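Putative uncharacterized protein (Emericella nidulans, PDB 3PGB) is a copper- and topaquinone-dependent amine oxidase that probably oxidises primary amines to aldehydes, releasing ammonia and hydrogen peroxide. Local coordinates at residues Ala97-Asn102 against Asn137-Thr142; Glu181-Thr186 against Thr265-Ser270; His131-Leu136 against Phe146-Val151. One frame throughout, in Å; residues are numbered along the deposited sequence.

Contact 1 of 3, residues Ala97-Asn102 against Asn137-Thr142; sequences AGEWDN and NNRATT. With NAG (2-acetamido-2-deoxy-beta-D-glucopyranose), chain B; BMA (beta-D-mannopyranose), chain C; NAG (2-acetamido-2-deoxy-beta-D-glucopyranose), chain D; MAN (alpha-D-mannopyranose), chain E.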
loop_
_atom_site.group_PDB
_atom_site.type_symbol
_atom_site.label_atom_id
_atom_site.label_comp_id
_atom_site.label_asym_id
_atom_site.label_seq_id
_atom_site.Cartn_x
_atom_site.Cartn_y
_atom_site.Cartn_z
ATOM N N ALA A 97 -24.037 41.466 -11.167
ATOM C CA ALA A 97 -24.697 40.929 -9.972
ATOM C C ALA A 97 -24.012 41.338 -8.675
ATOM O O ALA A 97 -22.805 41.564 -8.638
ATOM C CB ALA A 97 -24.788 39.407 -10.052
ATOM N N GLY A 98 -24.809 41.438 -7.616
ATOM C CA GLY A 98 -24.309 41.631 -6.259
ATOM C C GLY A 98 -24.819 40.483 -5.411
ATOM O O GLY A 98 -24.740 39.319 -5.822
ATOM N N GLU A 99 -25.378 40.804 -4.245
ATOM C CA GLU A 99 -25.918 39.783 -3.342
ATOM C C GLU A 99 -27.438 39.584 -3.409
ATOM O O GLU A 99 -27.961 38.697 -2.745
ATOM C CB GLU A 99 -25.539 40.120 -1.904
ATOM C CG GLU A 99 -24.052 40.155 -1.661
ATOM C CD GLU A 99 -23.713 40.203 -0.190
ATOM O OE1 GLU A 99 -22.699 39.587 0.192
ATOM O OE2 GLU A 99 -24.459 40.844 0.581
ATOM N N TRP A 100 -28.149 40.386 -4.197
ATOM C CA TRP A 100 -29.618 40.341 -4.189
ATOM C C TRP A 100 -30.217 40.101 -5.574
ATOM O O TRP A 100 -31.321 40.560 -5.878
ATOM C CB TRP A 100 -30.175 41.625 -3.558
ATOM C CG TRP A 100 -29.972 41.675 -2.066
ATOM C CD1 TRP A 100 -28.852 42.079 -1.403
ATOM C CD2 TRP A 100 -30.919 41.296 -1.061
ATOM N NE1 TRP A 100 -29.044 41.979 -0.045
ATOM C CE2 TRP A 100 -30.305 41.501 0.190
ATOM C CE3 TRP A 100 -32.230 40.807 -1.099
ATOM C CZ2 TRP A 100 -30.954 41.230 1.394
ATOM C CZ3 TRP A 100 -32.875 40.537 0.100
ATOM C CH2 TRP A 100 -32.238 40.752 1.328
ATOM N N ASP A 101 -29.486 39.357 -6.397
ATOM C CA ASP A 101 -29.873 39.086 -7.774
ATOM C C ASP A 101 -30.063 37.586 -7.962
ATOM O O ASP A 101 -29.867 36.807 -7.030
ATOM C CB ASP A 101 -28.791 39.611 -8.720
ATOM C CG ASP A 101 -28.614 41.127 -8.633
ATOM O OD1 ASP A 101 -29.586 41.861 -8.896
ATOM O OD2 ASP A 101 -27.502 41.595 -8.308
ATOM N N ASN A 102 -30.466 37.184 -9.161
ATOM C CA ASN A 102 -30.520 35.770 -9.529
ATOM C C ASN A 102 -29.418 35.480 -10.543
ATOM O O ASN A 102 -29.373 36.096 -11.615
ATOM C CB ASN A 102 -31.879 35.410 -10.125
ATOM C CG ASN A 102 -33.031 35.733 -9.196
ATOM O OD1 ASN A 102 -32.932 35.567 -7.980
ATOM N ND2 ASN A 102 -34.133 36.195 -9.767
ATOM N N ASN A 137 -28.539 30.399 -8.548
ATOM C CA ASN A 137 -28.453 30.977 -7.214
ATOM C C ASN A 137 -29.450 32.117 -7.154
ATOM O O ASN A 137 -29.194 33.205 -7.663
ATOM C CB ASN A 137 -27.032 31.468 -6.926
ATOM C CG ASN A 137 -26.804 31.800 -5.455
ATOM O OD1 ASN A 137 -27.724 31.728 -4.633
ATOM N ND2 ASN A 137 -25.572 32.167 -5.118
ATOM N N ASN A 138 -30.610 31.852 -6.569
ATOM C CA ASN A 138 -31.669 32.856 -6.466
ATOM C C ASN A 138 -31.556 33.654 -5.179
ATOM O O ASN A 138 -31.933 33.165 -4.124
ATOM C CB ASN A 138 -33.042 32.189 -6.534
ATOM C CG ASN A 138 -33.354 31.656 -7.903
ATOM O OD1 ASN A 138 -33.290 32.388 -8.884
ATOM N ND2 ASN A 138 -33.700 30.375 -7.985
ATOM N N ARG A 139 -31.031 34.872 -5.273
ATOM C CA ARG A 139 -30.878 35.740 -4.106
ATOM C C ARG A 139 -31.709 37.029 -4.180
ATOM O O ARG A 139 -31.513 37.945 -3.385
ATOM C CB ARG A 139 -29.400 36.058 -3.876
ATOM C CG ARG A 139 -28.570 34.837 -3.521
ATOM C CD ARG A 139 -27.178 35.223 -3.053
ATOM N NE ARG A 139 -26.287 35.534 -4.163
ATOM C CZ ARG A 139 -25.004 35.845 -4.026
ATOM N NH1 ARG A 139 -24.450 35.895 -2.818
ATOM N NH2 ARG A 139 -24.267 36.108 -5.099
ATOM N N ALA A 140 -32.658 37.082 -5.112
ATOM C CA ALA A 140 -33.628 38.177 -5.168
ATOM C C ALA A 140 -34.814 37.838 -4.273
ATOM O O ALA A 140 -35.941 37.696 -4.745
ATOM C CB ALA A 140 -34.088 38.393 -6.600
ATOM N N THR A 141 -34.551 37.710 -2.977
ATOM C CA THR A 141 -35.519 37.149 -2.036
ATOM C C THR A 141 -34.916 37.105 -0.625
ATOM O O THR A 141 -33.700 37.024 -0.468
ATOM C CB THR A 141 -35.935 35.715 -2.472
ATOM O OG1 THR A 141 -36.687 35.073 -1.435
ATOM C CG2 THR A 141 -34.701 34.871 -2.806
ATOM N N THR A 142 -35.764 37.166 0.400
ATOM C CA THR A 142 -35.307 36.988 1.776
ATOM C C THR A 142 -35.241 35.505 2.162
ATOM O O THR A 142 -34.770 35.172 3.242
ATOM C CB THR A 142 -36.186 37.767 2.780
ATOM O OG1 THR A 142 -37.558 37.367 2.654
ATOM C CG2 THR A 142 -36.059 39.277 2.540
HETATM C C1 NAG B . -34.048 43.158 -6.739
HETATM C C2 NAG B . -33.408 44.513 -6.474
HETATM C C3 NAG B . -32.658 44.488 -5.155
HETATM C C4 NAG B . -33.611 44.015 -4.065
HETATM C C5 NAG B . -34.240 42.678 -4.446
HETATM C C6 NAG B . -35.234 42.190 -3.395
HETATM C C7 NAG B . -32.937 45.668 -8.579
HETATM C C8 NAG B . -31.910 45.978 -9.634
HETATM N N2 NAG B . -32.528 44.897 -7.564
HETATM O O3 NAG B . -32.196 45.784 -4.858
HETATM O O4 NAG B . -32.918 43.924 -2.838
HETATM O O5 NAG B . -34.913 42.831 -5.679
HETATM O O6 NAG B . -35.660 40.879 -3.706
HETATM O O7 NAG B . -34.086 46.115 -8.678
HETATM C C1 BMA C . -33.384 44.921 -1.915
HETATM C C2 BMA C . -32.816 44.595 -0.544
HETATM C C3 BMA C . -33.183 45.664 0.474
HETATM C C4 BMA C . -32.845 47.054 -0.069
HETATM C C5 BMA C . -33.512 47.225 -1.438
HETATM C C6 BMA C . -33.317 48.615 -2.054
HETATM O O2 BMA C . -31.410 44.505 -0.635
HETATM O O3 BMA C . -32.425 45.371 1.622
HETATM O O4 BMA C . -33.287 48.056 0.821
HETATM O O5 BMA C . -32.997 46.225 -2.299
HETATM O O6 BMA C . -32.024 48.763 -2.604
HETATM C C1 NAG D . -35.708 40.386 -10.859
HETATM C C2 NAG D . -36.738 40.659 -9.769
HETATM C C3 NAG D . -36.456 41.959 -9.034
HETATM C C4 NAG D . -35.013 41.966 -8.549
HETATM C C5 NAG D . -34.066 41.686 -9.716
HETATM C C6 NAG D . -32.622 41.607 -9.230
HETATM C C7 NAG D . -39.075 39.968 -9.912
HETATM C C8 NAG D . -40.365 40.118 -10.661
HETATM N N2 NAG D . -38.055 40.690 -10.370
HETATM O O3 NAG D . -37.334 42.064 -7.936
HETATM O O4 NAG D . -34.734 43.233 -7.998
HETATM O O5 NAG D . -34.401 40.464 -10.336
HETATM O O6 NAG D . -31.777 41.099 -10.232
HETATM O O7 NAG D . -39.012 39.223 -8.933
HETATM C C1 MAN E . -33.077 45.705 2.858
HETATM C C2 MAN E . -32.051 45.389 3.939
HETATM C C3 MAN E . -31.877 43.871 4.024
HETATM C C4 MAN E . -33.227 43.220 4.278
HETATM C C5 MAN E . -34.208 43.609 3.178
HETATM C C6 MAN E . -35.582 43.018 3.481
HETATM O O2 MAN E . -32.462 45.946 5.166
HETATM O O3 MAN E . -30.949 43.506 5.021
HETATM O O4 MAN E . -33.074 41.824 4.309
HETATM O O5 MAN E . -34.300 45.018 3.088
HETATM O O6 MAN E . -36.539 43.437 2.537
HETATM O O HOH W 1 -22.102 37.157 -2.026
#
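N102 holds CG opposite its carbonyl carbon (chi1 -57°), which swings OD1 across to the backbone of A140, while a bend in the R139 chain at chi3 (-80°) folds its guanidinium back along E99. Two hydrogen bonds join the segments. R139 N donates to D101 O at 2.9 Å, the donor tilted 30° from the carbonyl plane, and A140 N reaches N102 OD1 at 3.3 Å. The second bond holds a side-chain oxygen against an inverse gamma turn centred on A140, which a weak bond of 3.1 Å from T141 N to R139 O closes. Next to it, N102 and N138 form an antiparallel non-hydrogen-bonded pair, and N102 ND2 is bound by N90 O.

The guanidinium of R139 is sandwiched, with E99 CA over the centre of one face and N137 ND2 nearer the rim of the other. R139 NH1 donates a hydrogen bond to a water 2.8 Å away, which makes a weak bond to E99 OE1; R139 NH1 also binds P182 O, and E99 OE1 is bound by E185 N.

Sugars meet both segments, with W100 and D101 making the principal side-chain contacts. BMA O2 sits 3.2 Å above the W100 ring plane, over its centre, and MAN O4 approaches the ring edge, 3.3 Å from W100 CH2. T142 CG2 also lies at that edge. D101 splits its carboxylate: OD2 accepts G98 N at 2.8 Å, nearly along the C-O axis, and OD1 accepts O6 of NAG chain D at 2.7 Å.

The glycan is attached to this protein, and N90 beside it begins an Asn-Leu-Thr sequon. The chemistry thus implies a protein-borne sugar chain laid along its own surface, held by D101 and resting hydroxyl oxygens on the face and edge of an indole that also makes a cation-pi contact with R267.

Contact 2 of 3, residues Glu181-Thr186 against Thr265-Ser270; sequences EPDGET and TGRDPS. With MAN (alpha-D-mannopyranose), chain E.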
loop_
_atom_site.group_PDB
_atom_site.type_symbol
_atom_site.label_atom_id
_atom_site.label_comp_id
_atom_site.label_asym_id
_atom_site.label_seq_id
_atom_site.Cartn_x
_atom_site.Cartn_y
_atom_site.Cartn_z
ATOM N N GLU A 181 -25.627 30.769 2.948
ATOM C CA GLU A 181 -24.635 31.848 2.957
ATOM C C GLU A 181 -24.860 32.842 1.814
ATOM O O GLU A 181 -24.009 32.985 0.938
ATOM C CB GLU A 181 -23.218 31.271 2.882
ATOM C CG GLU A 181 -22.883 30.334 4.042
ATOM C CD GLU A 181 -21.386 30.168 4.266
ATOM O OE1 GLU A 181 -20.901 29.019 4.174
ATOM O OE2 GLU A 181 -20.703 31.184 4.538
ATOM N N PRO A 182 -26.005 33.546 1.830
ATOM C CA PRO A 182 -26.340 34.473 0.753
ATOM C C PRO A 182 -25.717 35.856 0.891
ATOM O O PRO A 182 -25.756 36.633 -0.065
ATOM C CB PRO A 182 -27.855 34.593 0.873
ATOM C CG PRO A 182 -28.114 34.448 2.321
ATOM C CD PRO A 182 -27.050 33.528 2.868
ATOM N N ASP A 183 -25.159 36.166 2.059
ATOM C CA ASP A 183 -24.670 37.518 2.346
ATOM C C ASP A 183 -23.168 37.540 2.625
ATOM O O ASP A 183 -22.718 38.157 3.583
ATOM C CB ASP A 183 -25.435 38.095 3.539
ATOM C CG ASP A 183 -26.925 38.161 3.294
ATOM O OD1 ASP A 183 -27.354 38.948 2.426
ATOM O OD2 ASP A 183 -27.669 37.422 3.973
ATOM N N GLY A 184 -22.400 36.884 1.765
ATOM C CA GLY A 184 -20.954 36.754 1.947
ATOM C C GLY A 184 -20.222 38.054 2.230
ATOM O O GLY A 184 -19.330 38.089 3.071
ATOM N N GLU A 185 -20.592 39.123 1.529
ATOM C CA GLU A 185 -19.985 40.440 1.753
ATOM C C GLU A 185 -20.581 41.125 2.986
ATOM O O GLU A 185 -19.839 41.534 3.874
ATOM C CB GLU A 185 -20.137 41.338 0.517
ATOM N N THR A 186 -21.907 41.239 3.049
ATOM C CA THR A 186 -22.567 41.936 4.167
ATOM C C THR A 186 -22.184 41.369 5.538
ATOM O O THR A 186 -22.024 42.121 6.498
ATOM C CB THR A 186 -24.113 41.932 4.047
ATOM O OG1 THR A 186 -24.502 42.378 2.743
ATOM C CG2 THR A 186 -24.735 42.848 5.092
ATOM N N THR A 265 -29.210 34.541 11.525
ATOM C CA THR A 265 -30.459 34.098 10.916
ATOM C C THR A 265 -31.126 35.267 10.198
ATOM O O THR A 265 -31.249 36.366 10.751
ATOM C CB THR A 265 -31.436 33.520 11.963
ATOM O OG1 THR A 265 -30.729 32.655 12.862
ATOM C CG2 THR A 265 -32.555 32.735 11.281
ATOM N N GLY A 266 -31.544 35.021 8.957
ATOM C CA GLY A 266 -32.144 36.055 8.122
ATOM C C GLY A 266 -31.098 36.903 7.436
ATOM O O GLY A 266 -29.900 36.753 7.690
ATOM N N ARG A 267 -31.561 37.800 6.567
ATOM C CA ARG A 267 -30.687 38.666 5.771
ATOM C C ARG A 267 -30.700 40.131 6.222
ATOM O O ARG A 267 -30.241 41.008 5.484
ATOM C CB ARG A 267 -31.094 38.611 4.298
ATOM C CG ARG A 267 -31.245 37.217 3.719
ATOM C CD ARG A 267 -31.390 37.283 2.209
ATOM N NE ARG A 267 -30.174 37.788 1.577
ATOM C CZ ARG A 267 -30.000 37.952 0.267
ATOM N NH1 ARG A 267 -30.962 37.653 -0.596
ATOM N NH2 ARG A 267 -28.845 38.418 -0.183
ATOM N N ASP A 268 -31.228 40.395 7.418
ATOM C CA ASP A 268 -31.224 41.737 8.010
ATOM C C ASP A 268 -30.175 41.764 9.119
ATOM O O ASP A 268 -30.366 41.129 10.157
ATOM C CB ASP A 268 -32.608 42.076 8.575
ATOM C CG ASP A 268 -32.752 43.550 8.967
ATOM O OD1 ASP A 268 -33.841 43.930 9.446
ATOM O OD2 ASP A 268 -31.789 44.332 8.801
ATOM N N PRO A 269 -29.054 42.481 8.905
ATOM C CA PRO A 269 -27.996 42.492 9.931
ATOM C C PRO A 269 -28.373 43.159 11.260
ATOM O O PRO A 269 -27.683 42.947 12.254
ATOM C CB PRO A 269 -26.843 43.263 9.259
ATOM C CG PRO A 269 -27.162 43.283 7.806
ATOM C CD PRO A 269 -28.653 43.230 7.699
ATOM N N SER A 270 -29.442 43.955 11.279
ATOM C CA SER A 270 -29.901 44.587 12.522
ATOM C C SER A 270 -30.621 43.585 13.439
ATOM O O SER A 270 -30.869 43.887 14.603
ATOM C CB SER A 270 -30.790 45.818 12.234
ATOM O OG SER A 270 -32.131 45.451 11.945
HETATM C C1 MAN E . -33.077 45.705 2.858
HETATM C C2 MAN E . -32.051 45.389 3.939
HETATM C C3 MAN E . -31.877 43.871 4.024
HETATM C C4 MAN E . -33.227 43.220 4.278
HETATM C C5 MAN E . -34.208 43.609 3.178
HETATM C C6 MAN E . -35.582 43.018 3.481
HETATM O O2 MAN E . -32.462 45.946 5.166
HETATM O O3 MAN E . -30.949 43.506 5.021
HETATM O O4 MAN E . -33.074 41.824 4.309
HETATM O O5 MAN E . -34.300 45.018 3.088
HETATM O O6 MAN E . -36.539 43.437 2.537
HETATM O O HOH W 2 -28.024 35.637 5.869
#
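D183 and R267 carry the ionic part of the contact. R267 grips the carboxylate side-on, with NE at 3.2 Å and NH2 at 3.1 Å from the same D183 OD1. Both donors come from one face of the carboxylate: NE meets OD1 on its syn side, whereas NH2 stands 43° out of the plane, and the carboxylate and guanidinium planes are 42° apart. A weak bond of 3.5 Å from R267 NE to D183 OD2 adds to the grip. The bend at chi3 (65°) of R267 turns NE and NH2 toward D183, and the guanidinium also reaches both segments of contact 1: NH2 binds E99 O, and NH1 binds T141 O and R139 O.

Water supplies the second polar link. One molecule donates to D183 OD2 at 2.6 Å and to G266 O at 2.8 Å, so both carboxylate oxygens are engaged and the acid is probably kept ionised by the arginine.

Two prolines add packing. P182 CB lies 3.8 Å above the plane of the charged R267 guanidinium, offset toward the rim, and T186 CG2 makes an apolar contact with P269 CG at 3.7 Å, the two side chains crossing at about a right angle. T186 OG1 is bound by E99.

Sugar contact falls on the backbone, where MAN O3 donates to R267 O at 2.6 Å.

The arrangement joins the loop leading into helix 186-198 to the loop between antiparallel strands 255-263 and 273-279, consistent with an interface between the two small N-terminal alpha/beta domains of copper amine oxidases.

Contact 3 of 3, residues His131-Leu136 against Phe146-Val151; sequences HAHVRL and FADILV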
loop_
_atom_site.group_PDB
_atom_site.type_symbol
_atom_site.label_atom_id
_atom_site.label_comp_id
_atom_site.label_asym_id
_atom_site.label_seq_id
_atom_site.Cartn_x
_atom_site.Cartn_y
_atom_site.Cartn_z
ATOM N N HIS A 131 -29.133 16.903 -22.718
ATOM C CA HIS A 131 -29.784 17.951 -21.929
ATOM C C HIS A 131 -28.750 18.589 -21.023
ATOM O O HIS A 131 -27.798 17.929 -20.598
ATOM C CB HIS A 131 -30.909 17.381 -21.065
ATOM C CG HIS A 131 -31.914 16.587 -21.832
ATOM N ND1 HIS A 131 -33.085 17.132 -22.311
ATOM C CD2 HIS A 131 -31.924 15.285 -22.205
ATOM C CE1 HIS A 131 -33.771 16.201 -22.949
ATOM N NE2 HIS A 131 -33.089 15.071 -22.899
ATOM N N ALA A 132 -28.943 19.868 -20.724
ATOM C CA ALA A 132 -28.082 20.569 -19.782
ATOM C C ALA A 132 -28.671 20.478 -18.375
ATOM O O ALA A 132 -29.888 20.476 -18.197
ATOM C CB ALA A 132 -27.904 22.025 -20.196
ATOM N N HIS A 133 -27.789 20.360 -17.388
ATOM C CA HIS A 133 -28.138 20.540 -15.989
ATOM C C HIS A 133 -27.700 21.954 -15.616
ATOM O O HIS A 133 -26.543 22.327 -15.823
ATOM C CB HIS A 133 -27.444 19.484 -15.123
ATOM C CG HIS A 133 -27.547 19.740 -13.649
ATOM N ND1 HIS A 133 -26.498 19.517 -12.783
ATOM C CD2 HIS A 133 -28.568 20.208 -12.892
ATOM C CE1 HIS A 133 -26.870 19.835 -11.555
ATOM N NE2 HIS A 133 -28.121 20.256 -11.593
ATOM N N VAL A 134 -28.633 22.753 -15.109
ATOM C CA VAL A 134 -28.332 24.125 -14.721
ATOM C C VAL A 134 -28.669 24.336 -13.251
ATOM O O VAL A 134 -29.638 23.771 -12.742
ATOM C CB VAL A 134 -29.087 25.141 -15.601
ATOM C CG1 VAL A 134 -28.872 26.567 -15.094
ATOM C CG2 VAL A 134 -28.638 25.023 -17.045
ATOM N N ARG A 135 -27.835 25.122 -12.573
ATOM C CA ARG A 135 -28.070 25.532 -11.194
ATOM C C ARG A 135 -28.167 27.038 -11.104
ATOM O O ARG A 135 -27.298 27.754 -11.607
ATOM C CB ARG A 135 -26.938 25.087 -10.280
ATOM C CG ARG A 135 -26.950 23.618 -9.968
ATOM C CD ARG A 135 -26.373 23.326 -8.595
ATOM N NE ARG A 135 -25.470 22.183 -8.657
ATOM C CZ ARG A 135 -24.142 22.248 -8.630
ATOM N NH1 ARG A 135 -23.499 23.410 -8.506
ATOM N NH2 ARG A 135 -23.443 21.124 -8.714
ATOM N N LEU A 136 -29.210 27.511 -10.433
ATOM C CA LEU A 136 -29.424 28.934 -10.259
ATOM C C LEU A 136 -29.244 29.298 -8.798
ATOM O O LEU A 136 -29.715 28.585 -7.915
ATOM C CB LEU A 136 -30.827 29.315 -10.735
ATOM C CG LEU A 136 -31.160 28.918 -12.177
ATOM C CD1 LEU A 136 -32.655 29.069 -12.460
ATOM C CD2 LEU A 136 -30.327 29.732 -13.155
ATOM N N PHE A 146 -30.927 27.635 -3.923
ATOM C CA PHE A 146 -30.288 27.074 -5.109
ATOM C C PHE A 146 -31.331 26.255 -5.842
ATOM O O PHE A 146 -32.179 25.643 -5.213
ATOM C CB PHE A 146 -29.092 26.198 -4.728
ATOM C CG PHE A 146 -27.915 26.974 -4.198
ATOM C CD1 PHE A 146 -27.177 27.791 -5.038
ATOM C CD2 PHE A 146 -27.545 26.881 -2.868
ATOM C CE1 PHE A 146 -26.096 28.510 -4.561
ATOM C CE2 PHE A 146 -26.463 27.596 -2.382
ATOM C CZ PHE A 146 -25.738 28.414 -3.228
ATOM N N ALA A 147 -31.280 26.256 -7.169
ATOM C CA ALA A 147 -32.290 25.574 -7.970
ATOM C C ALA A 147 -31.663 24.707 -9.065
ATOM O O ALA A 147 -31.074 25.230 -10.010
ATOM C CB ALA A 147 -33.243 26.597 -8.583
ATOM N N ASP A 148 -31.799 23.388 -8.923
ATOM C CA ASP A 148 -31.418 22.445 -9.970
ATOM C C ASP A 148 -32.538 22.336 -11.012
ATOM O O ASP A 148 -33.675 21.991 -10.674
ATOM C CB ASP A 148 -31.142 21.055 -9.375
ATOM C CG ASP A 148 -29.873 21.007 -8.542
ATOM O OD1 ASP A 148 -29.963 20.694 -7.334
ATOM O OD2 ASP A 148 -28.780 21.261 -9.090
ATOM N N ILE A 149 -32.212 22.618 -12.274
ATOM C CA ILE A 149 -33.182 22.512 -13.381
ATOM C C ILE A 149 -32.582 21.745 -14.574
ATOM O O ILE A 149 -31.371 21.543 -14.634
ATOM C CB ILE A 149 -33.688 23.916 -13.836
ATOM C CG1 ILE A 149 -32.542 24.763 -14.393
ATOM C CG2 ILE A 149 -34.322 24.654 -12.676
ATOM C CD1 ILE A 149 -32.973 26.124 -14.901
ATOM N N LEU A 150 -33.436 21.314 -15.503
ATOM C CA LEU A 150 -32.995 20.679 -16.753
ATOM C C LEU A 150 -33.324 21.575 -17.935
ATOM O O LEU A 150 -34.470 22.005 -18.081
ATOM C CB LEU A 150 -33.693 19.337 -16.976
ATOM C CG LEU A 150 -33.044 18.041 -16.494
ATOM C CD1 LEU A 150 -33.738 16.852 -17.168
ATOM C CD2 LEU A 150 -31.547 18.004 -16.764
ATOM N N VAL A 151 -32.332 21.839 -18.785
ATOM C CA VAL A 151 -32.547 22.614 -20.004
ATOM C C VAL A 151 -32.305 21.732 -21.226
ATOM O O VAL A 151 -31.197 21.225 -21.433
ATOM C CB VAL A 151 -31.635 23.844 -20.061
ATOM C CG1 VAL A 151 -31.802 24.569 -21.393
ATOM C CG2 VAL A 151 -31.937 24.780 -18.890
#
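F146 reaches L136 near the turn end of a beta hairpin formed by strands 131-138 and 145-152, whose axes run at 160° to each other. F146 directs its CA-H at L136 O, 3.2 Å from CA, and its ring stacks with that of Y662. A147 then makes a hydrogen-bonded pair with L136, each backbone N donating to the other's O.

D148 shares a face of the sheet with H133 and R135. Its OD2 accepts H133 NE2 at 2.8 Å; the donor lies 36° above the carboxylate plane, while OD2 stays close to the imidazole plane. R135 runs alongside, its CG packed 3.1 Å from D148 OD2, and its NE makes a long salt bridge of 3.5 Å to the same oxygen. Each group has a further partner: E108 OE2 binds H133 ND1, H660 NE2 binds D148 OD1, and D361, the stronger partner of R135, forms a salt bridge with R135 NH2. The buried acid is therefore probably ionised.

I149, on the other face, pairs with V134 through both backbone bonds. Its chi1 of 63° sets CG1 between the backbone N and carbonyl carbon and brings it 3.7 Å from V134 CB; I149 CD1 then reaches L136 CD1 at 3.8 Å.

L150 returns to the H133 face and lays CD2 over the opposite backbone, 3.3 Å from A132 O. V151 forms a hydrogen-bonded pair with A132. Its side chain packs on W82 and L83 of helix 73-84, and V151 CG2 meets V134 CG2 at 3.8 Å.

From the N terminus, 97-102 opens contact 1 just as strand 102-110 begins, and 131-136 opens contact 3 before 137-142 closes contact 1 over 34 intervening residues. Contact 3 closes last of the two, at 146-151, a hairpin with nine residues between its segments, so the two contacts cross along the chain. They share strand 131-138, and N137 packs on F146 although their centres are about 17 Å apart. Contact 2 follows in series, closing a loop of 78 residues between 181-186 and 265-270. The E99 carboxylate bridges contact 1 to the start of helix 186-198, and both contacts meet the same mannose. Together they tie the hairpin sheet, that helix and the five-stranded sheet holding strands 255-263 and 273-279.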